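Local coordinates for protein sniffer CG10964-PA (Drosophila melanogaster, PDB 1SNY) that probably reduces carbonyl compounds with NADPH, as a short-chain dehydrogenase/reductase whose Rossmann fold carries bound NADP, at residues Leu127-Pro138 with Tyr187-Leu196; Met171-Gln179 with Phe257-Trp267. One frame throughout, in Å; residues are numbered along the deposited sequence. Where two conformers were deposited one is given.

Interaction 1 of 2, residues Leu127-Pro138 with Tyr187-Leu196. With NAP (NADP nicotinamide-adenine-dinucleotide phosphate), chain B.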
# COMPACT_ATOMS: atom_id res chain seq x y z
N LEU A 127 -9.87 -6.45 -2.89
CA LEU A 127 -8.67 -5.83 -2.35
C LEU A 127 -7.41 -6.50 -2.91
O LEU A 127 -6.53 -5.83 -3.44
CB LEU A 127 -8.67 -5.91 -0.82
CG LEU A 127 -9.79 -5.18 -0.09
CD1 LEU A 127 -9.70 -5.51 1.39
CD2 LEU A 127 -9.68 -3.66 -0.32
N LEU A 128 -7.35 -7.82 -2.80
CA LEU A 128 -6.20 -8.57 -3.29
C LEU A 128 -5.98 -8.38 -4.79
O LEU A 128 -4.86 -8.18 -5.24
CB LEU A 128 -6.36 -10.07 -2.99
CG LEU A 128 -5.96 -10.64 -1.63
CD1 LEU A 128 -4.51 -10.28 -1.33
CD2 LEU A 128 -6.87 -10.11 -0.55
N ASP A 129 -7.05 -8.45 -5.58
CA ASP A 129 -6.92 -8.28 -7.03
C ASP A 129 -6.40 -6.90 -7.42
O ASP A 129 -5.57 -6.77 -8.34
CB ASP A 129 -8.26 -8.53 -7.73
CG ASP A 129 -8.67 -9.99 -7.72
OD1 ASP A 129 -7.84 -10.84 -7.31
OD2 ASP A 129 -9.81 -10.29 -8.12
N THR A 130 -6.89 -5.87 -6.74
CA THR A 130 -6.47 -4.51 -7.05
C THR A 130 -5.01 -4.35 -6.64
O THR A 130 -4.21 -3.76 -7.36
CB THR A 130 -7.34 -3.47 -6.32
OG1 THR A 130 -8.69 -3.59 -6.78
CG2 THR A 130 -6.85 -2.05 -6.62
N LEU A 131 -4.66 -4.89 -5.48
CA LEU A 131 -3.28 -4.82 -5.02
C LEU A 131 -2.34 -5.58 -5.97
O LEU A 131 -1.21 -5.17 -6.20
CB LEU A 131 -3.19 -5.36 -3.60
CG LEU A 131 -3.73 -4.41 -2.52
CD1 LEU A 131 -3.98 -5.17 -1.23
CD2 LEU A 131 -2.73 -3.27 -2.30
N GLN A 132 -2.80 -6.70 -6.53
CA GLN A 132 -1.94 -7.45 -7.44
C GLN A 132 -1.64 -6.71 -8.75
O GLN A 132 -0.49 -6.65 -9.18
CB GLN A 132 -2.56 -8.82 -7.76
CG GLN A 132 -1.72 -9.63 -8.71
CD GLN A 132 -2.36 -10.95 -9.04
OE1 GLN A 132 -3.47 -11.00 -9.56
NE2 GLN A 132 -1.66 -12.04 -8.73
N THR A 133 -2.66 -6.13 -9.36
CA THR A 133 -2.49 -5.42 -10.62
C THR A 133 -1.87 -4.02 -10.50
O THR A 133 -1.02 -3.63 -11.30
CB THR A 133 -3.84 -5.27 -11.37
OG1 THR A 133 -4.30 -6.56 -11.78
CG2 THR A 133 -3.67 -4.37 -12.59
N ASN A 134 -2.29 -3.27 -9.48
CA ASN A 134 -1.78 -1.91 -9.30
C ASN A 134 -0.48 -1.80 -8.52
O ASN A 134 0.22 -0.78 -8.61
CB ASN A 134 -2.85 -1.04 -8.61
CG ASN A 134 -4.04 -0.76 -9.50
OD1 ASN A 134 -4.18 -1.35 -10.57
ND2 ASN A 134 -4.92 0.13 -9.05
N THR A 135 -0.14 -2.83 -7.76
CA THR A 135 1.07 -2.75 -6.94
C THR A 135 2.12 -3.80 -7.26
O THR A 135 3.27 -3.48 -7.60
CB THR A 135 0.69 -2.88 -5.44
OG1 THR A 135 -0.36 -1.96 -5.14
CG2 THR A 135 1.91 -2.59 -4.55
N VAL A 136 1.73 -5.07 -7.17
CA VAL A 136 2.66 -6.16 -7.43
C VAL A 136 3.19 -6.18 -8.86
O VAL A 136 4.39 -6.35 -9.07
CB VAL A 136 2.00 -7.51 -7.08
CG1 VAL A 136 2.99 -8.65 -7.35
CG2 VAL A 136 1.59 -7.52 -5.62
N VAL A 137 2.31 -5.99 -9.84
CA VAL A 137 2.73 -5.99 -11.24
C VAL A 137 3.81 -4.94 -11.52
O VAL A 137 4.87 -5.25 -12.05
CB VAL A 137 1.53 -5.77 -12.19
CG1 VAL A 137 2.02 -5.44 -13.60
CG2 VAL A 137 0.67 -7.05 -12.24
N PRO A 138 3.56 -3.67 -11.15
CA PRO A 138 4.60 -2.67 -11.42
C PRO A 138 5.95 -3.02 -10.79
O PRO A 138 7.00 -2.75 -11.37
CB PRO A 138 3.99 -1.40 -10.82
CG PRO A 138 2.53 -1.60 -11.02
CD PRO A 138 2.34 -3.05 -10.63
N TYR A 187 -11.12 1.75 -0.72
CA TYR A 187 -10.06 0.99 -0.07
C TYR A 187 -9.08 0.26 -0.99
O TYR A 187 -7.88 0.43 -0.86
CB TYR A 187 -10.65 0.02 0.94
CG TYR A 187 -11.25 0.73 2.12
CD1 TYR A 187 -12.55 1.24 2.06
CD2 TYR A 187 -10.51 0.98 3.28
CE1 TYR A 187 -13.08 1.99 3.11
CE2 TYR A 187 -11.03 1.72 4.32
CZ TYR A 187 -12.32 2.23 4.24
OH TYR A 187 -12.82 3.01 5.26
N ALA A 188 -9.59 -0.55 -1.92
CA ALA A 188 -8.70 -1.27 -2.82
C ALA A 188 -7.82 -0.32 -3.63
O ALA A 188 -6.59 -0.48 -3.69
CB ALA A 188 -9.52 -2.16 -3.77
N TYR A 189 -8.44 0.68 -4.24
CA TYR A 189 -7.71 1.62 -5.07
C TYR A 189 -6.69 2.44 -4.28
O TYR A 189 -5.51 2.46 -4.64
CB TYR A 189 -8.68 2.54 -5.81
CG TYR A 189 -8.03 3.28 -6.96
CD1 TYR A 189 -7.59 2.59 -8.10
CD2 TYR A 189 -7.82 4.66 -6.90
CE1 TYR A 189 -6.97 3.25 -9.15
CE2 TYR A 189 -7.20 5.33 -7.95
CZ TYR A 189 -6.78 4.63 -9.07
OH TYR A 189 -6.17 5.30 -10.10
N ARG A 190 -7.13 3.08 -3.21
CA ARG A 190 -6.21 3.90 -2.41
C ARG A 190 -5.04 3.11 -1.85
O ARG A 190 -3.89 3.54 -1.96
CB ARG A 190 -6.95 4.57 -1.25
CG ARG A 190 -7.93 5.67 -1.65
CD ARG A 190 -8.46 6.35 -0.39
NE ARG A 190 -9.57 7.27 -0.64
CZ ARG A 190 -9.43 8.50 -1.11
NH1 ARG A 190 -8.23 8.98 -1.41
NH2 ARG A 190 -10.51 9.26 -1.27
N THR A 191 -5.31 1.96 -1.25
CA THR A 191 -4.21 1.19 -0.70
C THR A 191 -3.21 0.78 -1.76
O THR A 191 -2.00 0.77 -1.51
CB THR A 191 -4.70 -0.09 0.04
OG1 THR A 191 -5.47 -0.90 -0.86
CG2 THR A 191 -5.54 0.28 1.25
N SER A 192 -3.69 0.42 -2.95
CA SER A 192 -2.79 -0.01 -4.01
C SER A 192 -1.93 1.11 -4.56
O SER A 192 -0.79 0.88 -4.92
CB SER A 192 -3.57 -0.66 -5.17
OG SER A 192 -4.29 0.29 -5.95
N LYS A 193 -2.48 2.32 -4.64
CA LYS A 193 -1.71 3.44 -5.17
C LYS A 193 -0.76 3.99 -4.11
O LYS A 193 0.34 4.43 -4.44
CB LYS A 193 -2.65 4.52 -5.72
CG LYS A 193 -3.45 4.09 -6.95
CD LYS A 193 -2.54 3.68 -8.12
CE LYS A 193 -3.30 3.71 -9.44
NZ LYS A 193 -2.43 3.40 -10.61
N SER A 194 -1.16 3.98 -2.84
CA SER A 194 -0.25 4.44 -1.79
C SER A 194 0.87 3.41 -1.71
O SER A 194 2.02 3.74 -1.43
CB SER A 194 -0.95 4.57 -0.42
OG SER A 194 -1.87 5.63 -0.44
N ALA A 195 0.54 2.14 -1.94
CA ALA A 195 1.56 1.10 -1.91
C ALA A 195 2.52 1.28 -3.10
O ALA A 195 3.72 1.08 -2.95
CB ALA A 195 0.90 -0.30 -1.97
N LEU A 196 1.98 1.62 -4.26
CA LEU A 196 2.80 1.84 -5.45
C LEU A 196 3.77 2.99 -5.16
O LEU A 196 4.93 2.93 -5.51
CB LEU A 196 1.93 2.21 -6.65
CG LEU A 196 2.64 2.50 -7.98
CD1 LEU A 196 3.39 1.25 -8.44
CD2 LEU A 196 1.62 2.96 -9.01
PA NAP B . -8.56 2.49 -18.22
O1A NAP B . -9.39 1.59 -17.51
O2A NAP B . -8.98 3.34 -19.39
O5B NAP B . -7.26 1.71 -18.74
C5B NAP B . -6.60 0.75 -17.88
C4B NAP B . -5.59 0.09 -18.87
O4B NAP B . -4.83 -0.93 -18.08
C3B NAP B . -6.23 -0.75 -20.02
O3B NAP B . -5.39 -0.60 -21.17
C2B NAP B . -6.25 -2.15 -19.44
O2B NAP B . -6.36 -3.22 -20.37
C1B NAP B . -4.92 -2.20 -18.67
N9A NAP B . -4.96 -3.30 -17.72
C8A NAP B . -5.74 -3.54 -16.61
N7A NAP B . -5.48 -4.70 -16.00
C5A NAP B . -4.47 -5.24 -16.77
C6A NAP B . -3.77 -6.45 -16.64
N6A NAP B . -3.96 -7.40 -15.68
N1A NAP B . -2.78 -6.73 -17.59
C2A NAP B . -2.49 -5.83 -18.63
N3A NAP B . -3.16 -4.63 -18.79
C4A NAP B . -4.14 -4.38 -17.83
O3 NAP B . -7.92 3.51 -17.20
PN NAP B . -6.97 4.76 -17.36
O1N NAP B . -7.65 5.99 -16.93
O2N NAP B . -6.48 4.73 -18.77
O5D NAP B . -5.84 4.44 -16.30
C5D NAP B . -4.42 4.56 -16.68
C4D NAP B . -3.60 4.64 -15.41
O4D NAP B . -3.77 5.95 -14.81
C3D NAP B . -3.97 3.63 -14.28
O3D NAP B . -2.78 3.11 -13.64
C2D NAP B . -4.85 4.46 -13.36
O2D NAP B . -4.94 3.95 -12.05
C1D NAP B . -4.19 5.78 -13.41
N1N NAP B . -5.03 6.98 -13.16
C2N NAP B . -6.15 7.38 -13.94
C3N NAP B . -6.83 8.54 -13.55
C7N NAP B . -8.05 9.02 -14.36
O7N NAP B . -8.59 10.04 -13.97
N7N NAP B . -8.46 8.37 -15.41
C4N NAP B . -6.41 9.32 -12.38
C5N NAP B . -5.29 8.87 -11.64
C6N NAP B . -4.58 7.70 -12.02
P2B NAP B . -7.80 -3.86 -20.83
O1X NAP B . -8.36 -2.90 -21.88
O2X NAP B . -7.36 -5.17 -21.38
O3X NAP B . -8.69 -3.92 -19.60
O HOH W 1 -0.91 0.84 -10.66

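Interaction 2 of 2, residues Met171-Gln179 with Phe257-Trp267. With NAP (NADP nicotinamide-adenine-dinucleotide phosphate), chain B.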
# COMPACT_ATOMS: atom_id res chain seq x y z
N MSE A 171 2.51 5.13 -12.98
CA MSE A 171 1.29 5.92 -13.02
C MSE A 171 0.56 5.69 -11.72
O MSE A 171 0.07 4.59 -11.46
CB MSE A 171 0.41 5.51 -14.21
CG MSE A 171 -0.64 6.56 -14.54
SE MSE A 171 0.07 8.22 -15.26
CE MSE A 171 1.81 8.35 -14.43
N SER A 172 0.50 6.72 -10.89
CA SER A 172 -0.17 6.62 -9.59
C SER A 172 -1.47 7.41 -9.63
O SER A 172 -2.06 7.58 -10.68
CB SER A 172 0.76 7.14 -8.49
OG SER A 172 0.23 6.86 -7.20
N SER A 173 -1.92 7.91 -8.48
CA SER A 173 -3.16 8.68 -8.40
C SER A 173 -3.17 9.58 -7.17
O SER A 173 -2.60 9.22 -6.15
CB SER A 173 -4.37 7.76 -8.34
OG SER A 173 -5.52 8.48 -7.94
N ILE A 174 -3.83 10.73 -7.27
CA ILE A 174 -3.89 11.65 -6.13
C ILE A 174 -4.65 10.98 -4.98
O ILE A 174 -4.49 11.34 -3.82
CB ILE A 174 -4.59 12.99 -6.50
CG1 ILE A 174 -4.42 14.01 -5.37
CG2 ILE A 174 -6.07 12.76 -6.74
CD1 ILE A 174 -3.00 14.50 -5.16
N LEU A 175 -5.48 10.00 -5.32
CA LEU A 175 -6.25 9.27 -4.31
C LEU A 175 -5.29 8.44 -3.48
O LEU A 175 -5.65 7.92 -2.42
CB LEU A 175 -7.30 8.37 -4.96
CG LEU A 175 -8.37 9.05 -5.82
CD1 LEU A 175 -9.34 8.02 -6.36
CD2 LEU A 175 -9.11 10.08 -4.99
N GLY A 176 -4.06 8.30 -3.97
CA GLY A 176 -3.04 7.57 -3.25
C GLY A 176 -2.35 8.49 -2.27
O GLY A 176 -1.50 8.07 -1.49
N SER A 177 -2.71 9.77 -2.31
CA SER A 177 -2.13 10.75 -1.40
C SER A 177 -2.84 10.63 -0.06
O SER A 177 -3.98 11.07 0.08
CB SER A 177 -2.30 12.17 -1.94
OG SER A 177 -1.88 13.11 -0.97
N ILE A 178 -2.18 10.03 0.92
CA ILE A 178 -2.81 9.84 2.23
C ILE A 178 -3.07 11.18 2.90
O ILE A 178 -4.16 11.42 3.43
CB ILE A 178 -1.94 8.95 3.13
CG1 ILE A 178 -1.68 7.60 2.44
CG2 ILE A 178 -2.67 8.70 4.46
CD1 ILE A 178 -0.77 6.67 3.23
N GLN A 179 -2.08 12.06 2.87
CA GLN A 179 -2.24 13.37 3.48
C GLN A 179 -3.44 14.11 2.90
O GLN A 179 -4.14 14.83 3.61
CB GLN A 179 -0.98 14.22 3.30
CG GLN A 179 -1.13 15.63 3.88
CD GLN A 179 0.14 16.46 3.77
OE1 GLN A 179 1.15 16.16 4.41
NE2 GLN A 179 0.09 17.50 2.95
N PHE A 257 6.69 12.28 -6.06
CA PHE A 257 5.31 12.11 -6.45
C PHE A 257 4.95 13.44 -7.11
O PHE A 257 4.95 14.50 -6.45
CB PHE A 257 4.47 11.85 -5.20
CG PHE A 257 3.03 11.52 -5.45
CD1 PHE A 257 2.58 11.15 -6.72
CD2 PHE A 257 2.11 11.56 -4.40
CE1 PHE A 257 1.25 10.81 -6.94
CE2 PHE A 257 0.78 11.22 -4.60
CZ PHE A 257 0.34 10.85 -5.87
N VAL A 258 4.69 13.41 -8.40
CA VAL A 258 4.38 14.64 -9.11
C VAL A 258 3.06 14.63 -9.86
O VAL A 258 2.57 13.58 -10.30
CB VAL A 258 5.51 15.01 -10.10
CG1 VAL A 258 6.85 14.99 -9.40
CG2 VAL A 258 5.50 14.06 -11.28
N ASN A 259 2.50 15.82 -10.00
CA ASN A 259 1.25 16.04 -10.71
C ASN A 259 1.57 15.95 -12.21
O ASN A 259 2.74 15.89 -12.59
CB ASN A 259 0.71 17.42 -10.32
CG ASN A 259 -0.73 17.64 -10.73
OD1 ASN A 259 -1.55 16.71 -10.68
ND2 ASN A 259 -1.06 18.87 -11.11
N TYR A 260 0.55 15.94 -13.05
CA TYR A 260 0.77 15.84 -14.50
C TYR A 260 1.54 17.01 -15.10
O TYR A 260 2.08 16.90 -16.19
CB TYR A 260 -0.57 15.66 -15.22
CG TYR A 260 -1.48 16.86 -15.12
CD1 TYR A 260 -1.34 17.94 -16.00
CD2 TYR A 260 -2.48 16.92 -14.16
CE1 TYR A 260 -2.19 19.04 -15.92
CE2 TYR A 260 -3.33 18.02 -14.07
CZ TYR A 260 -3.18 19.07 -14.96
OH TYR A 260 -4.03 20.15 -14.89
N ASP A 261 1.58 18.13 -14.37
CA ASP A 261 2.30 19.31 -14.84
C ASP A 261 3.61 19.47 -14.09
O ASP A 261 4.26 20.52 -14.17
CB ASP A 261 1.45 20.57 -14.65
CG ASP A 261 1.27 20.94 -13.20
OD1 ASP A 261 1.06 22.15 -12.92
OD2 ASP A 261 1.31 20.04 -12.33
N GLY A 262 3.98 18.43 -13.34
CA GLY A 262 5.23 18.45 -12.60
C GLY A 262 5.21 18.94 -11.17
O GLY A 262 6.22 18.85 -10.47
N THR A 263 4.07 19.46 -10.71
CA THR A 263 3.98 19.97 -9.34
C THR A 263 4.12 18.86 -8.28
O THR A 263 3.49 17.81 -8.38
CB THR A 263 2.64 20.69 -9.12
OG1 THR A 263 2.54 21.79 -10.04
CG2 THR A 263 2.54 21.22 -7.70
N PRO A 264 4.95 19.09 -7.25
CA PRO A 264 5.17 18.11 -6.19
C PRO A 264 3.88 17.80 -5.42
O PRO A 264 3.15 18.71 -5.04
CB PRO A 264 6.22 18.77 -5.30
CG PRO A 264 6.95 19.69 -6.23
CD PRO A 264 5.82 20.27 -7.05
N LEU A 265 3.62 16.52 -5.18
CA LEU A 265 2.42 16.11 -4.45
C LEU A 265 2.78 15.44 -3.13
O LEU A 265 3.89 14.92 -2.97
CB LEU A 265 1.58 15.16 -5.29
CG LEU A 265 0.96 15.74 -6.56
CD1 LEU A 265 0.19 14.66 -7.30
CD2 LEU A 265 0.03 16.89 -6.20
N ALA A 266 1.83 15.44 -2.21
CA ALA A 266 2.01 14.86 -0.89
C ALA A 266 1.72 13.37 -0.89
O ALA A 266 0.76 12.92 -1.54
CB ALA A 266 1.09 15.54 0.10
N TRP A 267 2.55 12.62 -0.17
CA TRP A 267 2.40 11.18 -0.03
C TRP A 267 1.13 10.91 0.78
O TRP A 267 0.48 9.87 0.55
CB TRP A 267 3.60 10.58 0.72
CG TRP A 267 4.93 10.75 0.07
CD1 TRP A 267 6.02 11.39 0.59
CD2 TRP A 267 5.35 10.22 -1.20
NE1 TRP A 267 7.08 11.29 -0.26
CE2 TRP A 267 6.70 10.58 -1.37
CE3 TRP A 267 4.71 9.48 -2.20
CZ2 TRP A 267 7.43 10.23 -2.51
CZ3 TRP A 267 5.44 9.13 -3.33
CH2 TRP A 267 6.78 9.50 -3.47
PA NAP B . -8.56 2.49 -18.22
O1A NAP B . -9.39 1.59 -17.51
O2A NAP B . -8.98 3.34 -19.39
O5B NAP B . -7.26 1.71 -18.74
C5B NAP B . -6.60 0.75 -17.88
C4B NAP B . -5.59 0.09 -18.87
O4B NAP B . -4.83 -0.93 -18.08
C3B NAP B . -6.23 -0.75 -20.02
O3B NAP B . -5.39 -0.60 -21.17
C2B NAP B . -6.25 -2.15 -19.44
O2B NAP B . -6.36 -3.22 -20.37
C1B NAP B . -4.92 -2.20 -18.67
N9A NAP B . -4.96 -3.30 -17.72
C8A NAP B . -5.74 -3.54 -16.61
N7A NAP B . -5.48 -4.70 -16.00
C5A NAP B . -4.47 -5.24 -16.77
C6A NAP B . -3.77 -6.45 -16.64
N6A NAP B . -3.96 -7.40 -15.68
N1A NAP B . -2.78 -6.73 -17.59
C2A NAP B . -2.49 -5.83 -18.63
N3A NAP B . -3.16 -4.63 -18.79
C4A NAP B . -4.14 -4.38 -17.83
O3 NAP B . -7.92 3.51 -17.20
PN NAP B . -6.97 4.76 -17.36
O1N NAP B . -7.65 5.99 -16.93
O2N NAP B . -6.48 4.73 -18.77
O5D NAP B . -5.84 4.44 -16.30
C5D NAP B . -4.42 4.56 -16.68
C4D NAP B . -3.60 4.64 -15.41
O4D NAP B . -3.77 5.95 -14.81
C3D NAP B . -3.97 3.63 -14.28
O3D NAP B . -2.78 3.11 -13.64
C2D NAP B . -4.85 4.46 -13.36
O2D NAP B . -4.94 3.95 -12.05
C1D NAP B . -4.19 5.78 -13.41
N1N NAP B . -5.03 6.98 -13.16
C2N NAP B . -6.15 7.38 -13.94
C3N NAP B . -6.83 8.54 -13.55
C7N NAP B . -8.05 9.02 -14.36
O7N NAP B . -8.59 10.04 -13.97
N7N NAP B . -8.46 8.37 -15.41
C4N NAP B . -6.41 9.32 -12.38
C5N NAP B . -5.29 8.87 -11.64
C6N NAP B . -4.58 7.70 -12.02
P2B NAP B . -7.80 -3.86 -20.83
O1X NAP B . -8.36 -2.90 -21.88
O2X NAP B . -7.36 -5.17 -21.38
O3X NAP B . -8.69 -3.92 -19.60
O HOH W 2 1.19 7.90 -1.04

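Interaction 1 of 2, residues Leu127-Pro138 with Tyr187-Leu196
The side chain of Ser192 sits as a knob in a hole made by Thr130, Leu131, Asn134 and Thr135. Its chi1 of 73° sets OG between the backbone N and carbonyl carbon, where it donates to Tyr189 O and accepts an N-H from Asn134 ND2 at 3.2 Å. That amide bond is somewhat bent, and OG lies a little out of the amide plane. Thr135 OG1 donates to Ser192 O at 2.9 Å, in the carbonyl plane and on a lone pair. Segments 127-138 and 187-196, of helices 124-155 and 187-207, run nearly parallel, 13° apart, on one face of the Rossmann fold. The second carries the Tyr-X-X-X-Lys motif of the SDR family, Tyr189 and Lys193, which both hydrogen-bond the nicotinamide ribose of NADP. The Asn134 amide stands at 82° to the Tyr189 ring, ND2 3.7 Å from CE1, and ND2 also bonds Ile112 O. Replacing Ser192 by alanine removes OG, and Asn134 ND2 would probably lose its bond across the helices, leaving the amide less firmly fixed. Toward the start of both segments, Ala188 CB packs 3.4 Å from Thr130 OG1, whose polar partner is Glu126 O. At the other end Pro138 CB meets Leu196 CD1 at 3.6 Å.

Interaction 2 of 2, residues Met171-Gln179 with Phe257-Trp267
The ring of Phe257 meets the 171-179 loop with its rim. CZ comes 3.4 Å from Ser173 O, which lies at the ring edge, near its plane. Ser177 CB is also at the edge, beside CE2, and Ser172 CB approaches CE1 obliquely. This contact joins two parts of the Rossmann fold. The loop follows strand 167-171, and Phe257 starts the short strand 257-258, outermost of the parallel sheet within this chain. With CG anti to the backbone N (chi1 -174°), the Phe257 ring reaches across to the loop. Leu265 CB lies over one of its faces, 3.7 Å above the plane and offset toward the rim. The end of Leu265 goes on to Ile174, where CD1 meets CD1 at 3.8 Å and the two side chains cross at about a right angle.

Nearer the C-terminus the contact is polar. Ser177 OG donates to Ala266 O at 2.7 Å, from well above the carbonyl plane, and accepts from Gly180 N. Next to it, Ile178 N donates to Trp267 O at 2.7 Å. Ala266 CB packs against the amide end of Gln179. Trp267, the last residue, packs against Ile178 of the second subunit.

Further out, local turns shape both segments. Ser173 OG accepts from Leu175 N in an ST turn at the start of the 3-10 segment 174-176. The chain after strand 257-258 reverses through a type I turn, Asn259 to Gly262. Asp261 OD2 holds this turn, taking bonds from Asn259 ND2, Thr263 N and Thr263 OG1. Leu265 N then bonds back to Phe257 O at 2.7 Å, which sets Leu265 beside the ring. Ser172 OG is held by Asn197 of helix 187-207. A water donates to both Trp267 O and Gly176 O, joining the two carbonyls.

The centres of the two interactions lie about 16 Å apart, and the loop 171-179 touches helix 187-207 directly. Ser194 OG of interaction 1 is 2.7 Å from Gly176 O of interaction 2, a probable hydrogen bond. Lys193 NZ is 2.9 Å from Met171 O, also a probable hydrogen bond. The same NZ reaches NADP O3D at 3.1 Å, and a water links it to Asn134 O. Tyr189 OH hydrogen-bonds NADP O2D at 2.7 Å. Interaction 2 borders the nicotinamide end of the same pocket, with Ser173 CB 3.6 Å from C5N of NADP. Both interactions also reach the second subunit, through Tyr187 in one and Ile178 and Trp267 in the other.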